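Local coordinates for signal recognition particle 54 kDa protein (Aeropyrum pernix, PDB 7EPK) that belongs to the SRP54 family of signal recognition particle proteins and joins a helical bundle, a nucleotide-bound P-loop domain and a signal peptide binding domain, at residues E87-P92 with G263-F268; K115-Y120 with Y125-V130. All blocks are in the same frame, centred on the assembly; numbering follows the deposited sequence.

Contact 1. Residues E87-P92 with G263-F268; sequences EPQVDP and GARIKF
Gln-89 swings its CG anti to the backbone N (chi1 -180°) and then bends at chi2, a course that lays its terminal amide over the guanidinium of Arg-265. The arginine chain meets it by running extended from CG to NE, out from strand 265-270 toward the loop. The two side chains cross at about a right angle, yet their flat ends are stacked, the amide and guanidinium planes being only 8° apart. Gln-89 OE1 sits 3.5 Å above the guanidinium plane of Arg-265, offset toward its rim, with NH1 of Arg-265 3.6 Å from that same OE1. Closer in along the glutamine, its CB lies 3.5 Å from Arg-265 NH1. No hydrogen bond crosses the contact: what meets the guanidinium from this loop is the stacked amide.

Glu-87 approaches lower on the arginine, where its CG is 4.0 Å from Arg-265 CD. Its carboxylate plane is turned 45° from the guanidinium, and OE1 of Glu-87 stays 4.9 Å from NE of Arg-265. Opposite charges at that range probably attract but make no salt bridge, and the glutamate is poorly ordered.

Lys-267, bent at chi2 and chi3, comes to the same amide oxygen, which thus lies near both basic side chains: Lys-267 CD is 3.5 Å and NZ 3.6 Å from Gln-89 OE1. No hydrogen bond is made there; the ammonium group has its salt-bridge partner in Glu-212.

These polar chains lay the irregular connection between helix 66-81 and strand 97-102 against strand 265-270, the last parallel strand of the sheet before antiparallel 278-280. The arrangement belongs to the junction of the SRP54 helical bundle with its P-loop domain.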
loop_
_atom_site.group_PDB
_atom_site.type_symbol
_atom_site.label_atom_id
_atom_site.label_comp_id
_atom_site.label_asym_id
_atom_site.label_seq_id
_atom_site.Cartn_x
_atom_site.Cartn_y
_atom_site.Cartn_z
ATOM N N GLU A 87 5.419 1.147 2.422
ATOM C CA GLU A 87 6.250 0.849 3.621
ATOM C C GLU A 87 5.335 0.422 4.771
ATOM O O GLU A 87 5.276 1.101 5.796
ATOM C CB GLU A 87 7.071 2.085 4.011
ATOM C CG GLU A 87 6.221 3.263 4.486
ATOM C CD GLU A 87 6.873 4.630 4.392
ATOM O OE1 GLU A 87 8.068 4.684 4.037
ATOM O OE2 GLU A 87 6.182 5.637 4.671
ATOM N N PRO A 88 4.570 -0.693 4.651
ATOM C CA PRO A 88 3.770 -1.180 5.781
ATOM C C PRO A 88 4.654 -1.568 6.988
ATOM O O PRO A 88 4.448 -0.993 8.046
ATOM C CB PRO A 88 2.993 -2.364 5.181
ATOM C CG PRO A 88 3.044 -2.135 3.682
ATOM C CD PRO A 88 4.406 -1.521 3.444
ATOM N N GLN A 89 5.631 -2.471 6.788
ATOM C CA GLN A 89 6.612 -2.990 7.798
ATOM C C GLN A 89 5.885 -3.428 9.072
ATOM O O GLN A 89 6.106 -2.812 10.121
ATOM C CB GLN A 89 7.683 -1.963 8.196
ATOM C CG GLN A 89 8.692 -2.490 9.230
ATOM C CD GLN A 89 9.155 -1.483 10.265
ATOM O OE1 GLN A 89 8.468 -0.515 10.606
ATOM N NE2 GLN A 89 10.347 -1.718 10.792
ATOM N N VAL A 90 5.099 -4.496 9.000
ATOM C CA VAL A 90 4.279 -4.951 10.157
ATOM C C VAL A 90 5.127 -5.840 11.078
ATOM O O VAL A 90 4.916 -5.767 12.306
ATOM C CB VAL A 90 2.990 -5.650 9.700
ATOM C CG1 VAL A 90 3.176 -6.427 8.402
ATOM C CG2 VAL A 90 2.435 -6.533 10.813
ATOM N N ASP A 91 6.035 -6.646 10.520
ATOM C CA ASP A 91 6.946 -7.534 11.287
ATOM C C ASP A 91 8.223 -6.760 11.568
ATOM O O ASP A 91 8.688 -6.041 10.699
ATOM C CB ASP A 91 7.271 -8.832 10.538
ATOM C CG ASP A 91 6.051 -9.672 10.181
ATOM O OD1 ASP A 91 5.160 -9.810 11.050
ATOM O OD2 ASP A 91 5.974 -10.137 9.011
ATOM N N PRO A 92 8.828 -6.872 12.771
ATOM C CA PRO A 92 10.110 -6.244 13.059
ATOM C C PRO A 92 11.185 -6.922 12.241
ATOM O O PRO A 92 11.087 -8.111 12.021
ATOM C CB PRO A 92 10.365 -6.550 14.539
ATOM C CG PRO A 92 9.600 -7.816 14.750
ATOM C CD PRO A 92 8.339 -7.614 13.938
ATOM N N GLY A 263 8.927 12.774 10.714
ATOM C CA GLY A 263 9.216 12.004 9.486
ATOM C C GLY A 263 8.869 10.540 9.669
ATOM O O GLY A 263 9.441 9.715 8.936
ATOM N N ALA A 264 7.968 10.249 10.622
ATOM C CA ALA A 264 7.639 8.900 11.144
ATOM C C ALA A 264 6.401 8.368 10.442
ATOM O O ALA A 264 5.535 9.164 10.086
ATOM C CB ALA A 264 7.391 8.927 12.628
ATOM N N ARG A 265 6.328 7.053 10.295
ATOM C CA ARG A 265 5.220 6.380 9.595
ATOM C C ARG A 265 4.140 6.109 10.640
ATOM O O ARG A 265 4.455 5.882 11.833
ATOM C CB ARG A 265 5.661 5.088 8.893
ATOM C CG ARG A 265 7.167 4.915 8.747
ATOM C CD ARG A 265 7.560 3.560 8.191
ATOM N NE ARG A 265 8.918 3.217 8.595
ATOM C CZ ARG A 265 9.558 2.104 8.253
ATOM N NH1 ARG A 265 8.962 1.208 7.482
ATOM N NH2 ARG A 265 10.795 1.899 8.679
ATOM N N ILE A 266 2.904 6.135 10.188
ATOM C CA ILE A 266 1.748 5.660 10.976
ATOM C C ILE A 266 1.671 4.152 10.755
ATOM O O ILE A 266 1.344 3.739 9.625
ATOM C CB ILE A 266 0.487 6.408 10.536
ATOM C CG1 ILE A 266 0.636 7.900 10.836
ATOM C CG2 ILE A 266 -0.755 5.804 11.170
ATOM C CD1 ILE A 266 -0.453 8.747 10.228
ATOM N N LYS A 267 1.985 3.364 11.784
ATOM C CA LYS A 267 2.103 1.895 11.669
ATOM C C LYS A 267 0.777 1.221 12.010
ATOM O O LYS A 267 0.522 0.136 11.475
ATOM C CB LYS A 267 3.233 1.408 12.565
ATOM C CG LYS A 267 4.628 1.855 12.140
ATOM C CD LYS A 267 5.680 0.759 12.241
ATOM C CE LYS A 267 5.493 -0.154 13.441
ATOM N NZ LYS A 267 6.741 -0.889 13.756
ATOM N N PHE A 268 -0.032 1.813 12.884
ATOM C CA PHE A 268 -1.246 1.156 13.434
ATOM C C PHE A 268 -2.320 2.193 13.738
ATOM O O PHE A 268 -1.985 3.311 14.197
ATOM C CB PHE A 268 -0.921 0.366 14.704
ATOM C CG PHE A 268 -0.120 -0.883 14.453
ATOM C CD1 PHE A 268 -0.743 -2.047 14.029
ATOM C CD2 PHE A 268 1.253 -0.888 14.633
ATOM C CE1 PHE A 268 -0.000 -3.188 13.768
ATOM C CE2 PHE A 268 1.992 -2.033 14.382
ATOM C CZ PHE A 268 1.368 -3.179 13.943
#

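Contact 2. Residues K115-Y120 with Y125-V130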
loop_
_atom_site.group_PDB
_atom_site.type_symbol
_atom_site.label_atom_id
_atom_site.label_comp_id
_atom_site.label_asym_id
_atom_site.label_seq_id
_atom_site.Cartn_x
_atom_site.Cartn_y
_atom_site.Cartn_z
ATOM N N LYS A 115 -3.446 -4.071 22.725
ATOM C CA LYS A 115 -3.927 -4.294 21.336
ATOM C C LYS A 115 -2.733 -4.726 20.490
ATOM O O LYS A 115 -2.870 -5.653 19.643
ATOM C CB LYS A 115 -4.586 -3.024 20.785
ATOM C CG LYS A 115 -6.055 -2.834 21.161
ATOM C CD LYS A 115 -6.421 -1.431 21.651
ATOM C CE LYS A 115 -6.505 -0.383 20.561
ATOM N NZ LYS A 115 -7.835 -0.376 19.911
ATOM N N LEU A 116 -1.594 -4.084 20.748
ATOM C CA LEU A 116 -0.327 -4.306 20.007
ATOM C C LEU A 116 0.265 -5.663 20.383
ATOM O O LEU A 116 0.754 -6.334 19.479
ATOM C CB LEU A 116 0.652 -3.167 20.309
ATOM C CG LEU A 116 1.867 -3.097 19.390
ATOM C CD1 LEU A 116 1.452 -2.828 17.952
ATOM C CD2 LEU A 116 2.823 -2.020 19.864
ATOM N N ALA A 117 0.206 -6.051 21.663
ATOM C CA ALA A 117 0.688 -7.362 22.168
ATOM C C ALA A 117 -0.083 -8.496 21.478
ATOM O O ALA A 117 0.557 -9.376 20.838
ATOM C CB ALA A 117 0.549 -7.428 23.663
ATOM N N TYR A 118 -1.416 -8.471 21.575
ATOM C CA TYR A 118 -2.291 -9.463 20.902
ATOM C C TYR A 118 -1.830 -9.642 19.460
ATOM O O TYR A 118 -1.513 -10.768 19.043
ATOM C CB TYR A 118 -3.753 -9.025 20.852
ATOM C CG TYR A 118 -4.617 -9.942 20.019
ATOM C CD1 TYR A 118 -4.624 -11.310 20.251
ATOM C CD2 TYR A 118 -5.432 -9.452 19.009
ATOM C CE1 TYR A 118 -5.403 -12.168 19.496
ATOM C CE2 TYR A 118 -6.226 -10.299 18.251
ATOM C CZ TYR A 118 -6.206 -11.663 18.490
ATOM O OH TYR A 118 -6.961 -12.531 17.758
ATOM N N TYR A 119 -1.812 -8.527 18.736
ATOM C CA TYR A 119 -1.581 -8.476 17.277
ATOM C C TYR A 119 -0.352 -9.317 16.939
ATOM O O TYR A 119 -0.391 -10.116 15.974
ATOM C CB TYR A 119 -1.436 -7.025 16.815
ATOM C CG TYR A 119 -1.081 -6.913 15.360
ATOM C CD1 TYR A 119 -2.045 -7.080 14.385
ATOM C CD2 TYR A 119 0.223 -6.721 14.970
ATOM C CE1 TYR A 119 -1.724 -7.024 13.040
ATOM C CE2 TYR A 119 0.564 -6.667 13.630
ATOM C CZ TYR A 119 -0.410 -6.819 12.662
ATOM O OH TYR A 119 -0.067 -6.749 11.348
ATOM N N TYR A 120 0.719 -9.149 17.705
ATOM C CA TYR A 120 2.008 -9.828 17.416
ATOM C C TYR A 120 1.956 -11.278 17.911
ATOM O O TYR A 120 2.640 -12.141 17.288
ATOM C CB TYR A 120 3.180 -9.048 18.010
ATOM C CG TYR A 120 3.599 -7.856 17.189
ATOM C CD1 TYR A 120 4.243 -8.012 15.971
ATOM C CD2 TYR A 120 3.356 -6.571 17.636
ATOM C CE1 TYR A 120 4.638 -6.917 15.226
ATOM C CE2 TYR A 120 3.750 -5.467 16.905
ATOM C CZ TYR A 120 4.389 -5.639 15.694
ATOM O OH TYR A 120 4.778 -4.540 14.987
ATOM N N TYR A 125 4.411 -14.512 17.389
ATOM C CA TYR A 125 5.543 -13.905 18.133
ATOM C C TYR A 125 5.311 -14.202 19.624
ATOM O O TYR A 125 4.126 -14.133 20.065
ATOM C CB TYR A 125 5.648 -12.412 17.782
ATOM C CG TYR A 125 6.367 -12.092 16.491
ATOM C CD1 TYR A 125 7.727 -12.336 16.364
ATOM C CD2 TYR A 125 5.719 -11.508 15.406
ATOM C CE1 TYR A 125 8.422 -12.035 15.205
ATOM C CE2 TYR A 125 6.398 -11.209 14.231
ATOM C CZ TYR A 125 7.758 -11.473 14.128
ATOM O OH TYR A 125 8.486 -11.188 13.000
ATOM N N LYS A 126 6.386 -14.525 20.365
ATOM C CA LYS A 126 6.416 -14.572 21.863
ATOM C C LYS A 126 6.528 -13.139 22.410
ATOM O O LYS A 126 7.639 -12.550 22.355
ATOM C CB LYS A 126 7.569 -15.448 22.373
ATOM C CG LYS A 126 7.211 -16.362 23.539
ATOM C CD LYS A 126 6.226 -17.439 23.136
ATOM C CE LYS A 126 5.847 -18.393 24.247
ATOM N NZ LYS A 126 4.811 -19.346 23.777
ATOM N N VAL A 127 5.420 -12.601 22.914
ATOM C CA VAL A 127 5.288 -11.172 23.324
ATOM C C VAL A 127 5.255 -11.065 24.850
ATOM O O VAL A 127 4.420 -11.771 25.466
ATOM C CB VAL A 127 4.011 -10.563 22.719
ATOM C CG1 VAL A 127 3.783 -9.121 23.159
ATOM C CG2 VAL A 127 4.035 -10.661 21.210
ATOM N N GLY A 128 6.072 -10.168 25.418
ATOM C CA GLY A 128 5.925 -9.659 26.802
ATOM C C GLY A 128 5.555 -8.180 26.822
ATOM O O GLY A 128 6.009 -7.467 25.905
ATOM N N LEU A 129 4.706 -7.758 27.778
ATOM C CA LEU A 129 4.425 -6.337 28.157
ATOM C C LEU A 129 5.171 -5.995 29.461
ATOM O O LEU A 129 5.508 -6.903 30.233
ATOM C CB LEU A 129 2.915 -6.122 28.313
ATOM C CG LEU A 129 2.115 -6.026 27.004
ATOM C CD1 LEU A 129 0.640 -6.316 27.208
ATOM C CD2 LEU A 129 2.251 -4.658 26.371
ATOM N N VAL A 130 5.453 -4.720 29.694
ATOM C CA VAL A 130 6.164 -4.207 30.901
ATOM C C VAL A 130 5.409 -2.979 31.406
ATOM O O VAL A 130 5.312 -1.988 30.631
ATOM C CB VAL A 130 7.611 -3.836 30.556
ATOM C CG1 VAL A 130 8.292 -3.068 31.674
ATOM C CG2 VAL A 130 8.431 -5.046 30.153
#
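Helix 115-120 and strand 127-130 run almost antiparallel, at 168°, with their axes 8.5 Å apart at closest approach. The chain has turned back sharply between them, and the turn is fastened by one backbone hydrogen bond, Tyr-125 N to Tyr-120 O, 3.0 Å long with an N-H...O angle of 148°. Further along, Ala-117 faces Val-127, and their CA atoms are 6.1 Å apart.

Val-127 has CG1 anti to its backbone N (chi1 177°), which turns that methyl to Ala-117 CB at 3.7 Å, while CG2 of Val-127 settles between Tyr-120 CB and the carbonyl oxygen of Ala-117, 3.7 Å from each. The small Ala-117 side chain takes a second neighbour from the strand, since Leu-129 CD1 touches its CB at 3.7 Å. This is the second half of a beta-alpha-beta crossover of the P-loop fold: strand 97-102 leads into helix 109-122, which returns to parallel strand 127-131, with strand 180-184 lying between the two strands in the sheet. Lys-115, on the same helix, belongs to the pocket of the bound GDP.

At the turn the two tyrosines cross obliquely. Tyr-125 CD2 comes up to the edge of the Tyr-120 ring, 3.8 Å from its CD1, so the rings meet rim-first and do not stack. One face of the Tyr-120 ring is covered by Tyr-119 CD2, over its centre, and Leu-116 CG lies in plane at its edge. The hydroxyl of Tyr-120 is hydrogen-bonded to Val-90 O, while Ile-180 of the neighbouring strand packs against both tyrosines.

Contacts 1 and 2 have centres 16 Å apart and share one mixed sheet, on which strand 265-270 lies near one end and strand 127-131 near the other. Helix 109-122 bridges them: the ring of Phe-268 in contact 1 meets Tyr-119 of contact 2 edge-to-face, with Phe-268 CE1 3.5 Å from Tyr-119 CE2. The loop 87-92 also reaches the turn, where Asp-91 CB is 3.6 Å from Tyr-125 OH. Along the chain, both segments of contact 2 fall between the two of contact 1. The connection after helix 66-81 is therefore packed against the helix that also carries a GDP-pocket residue.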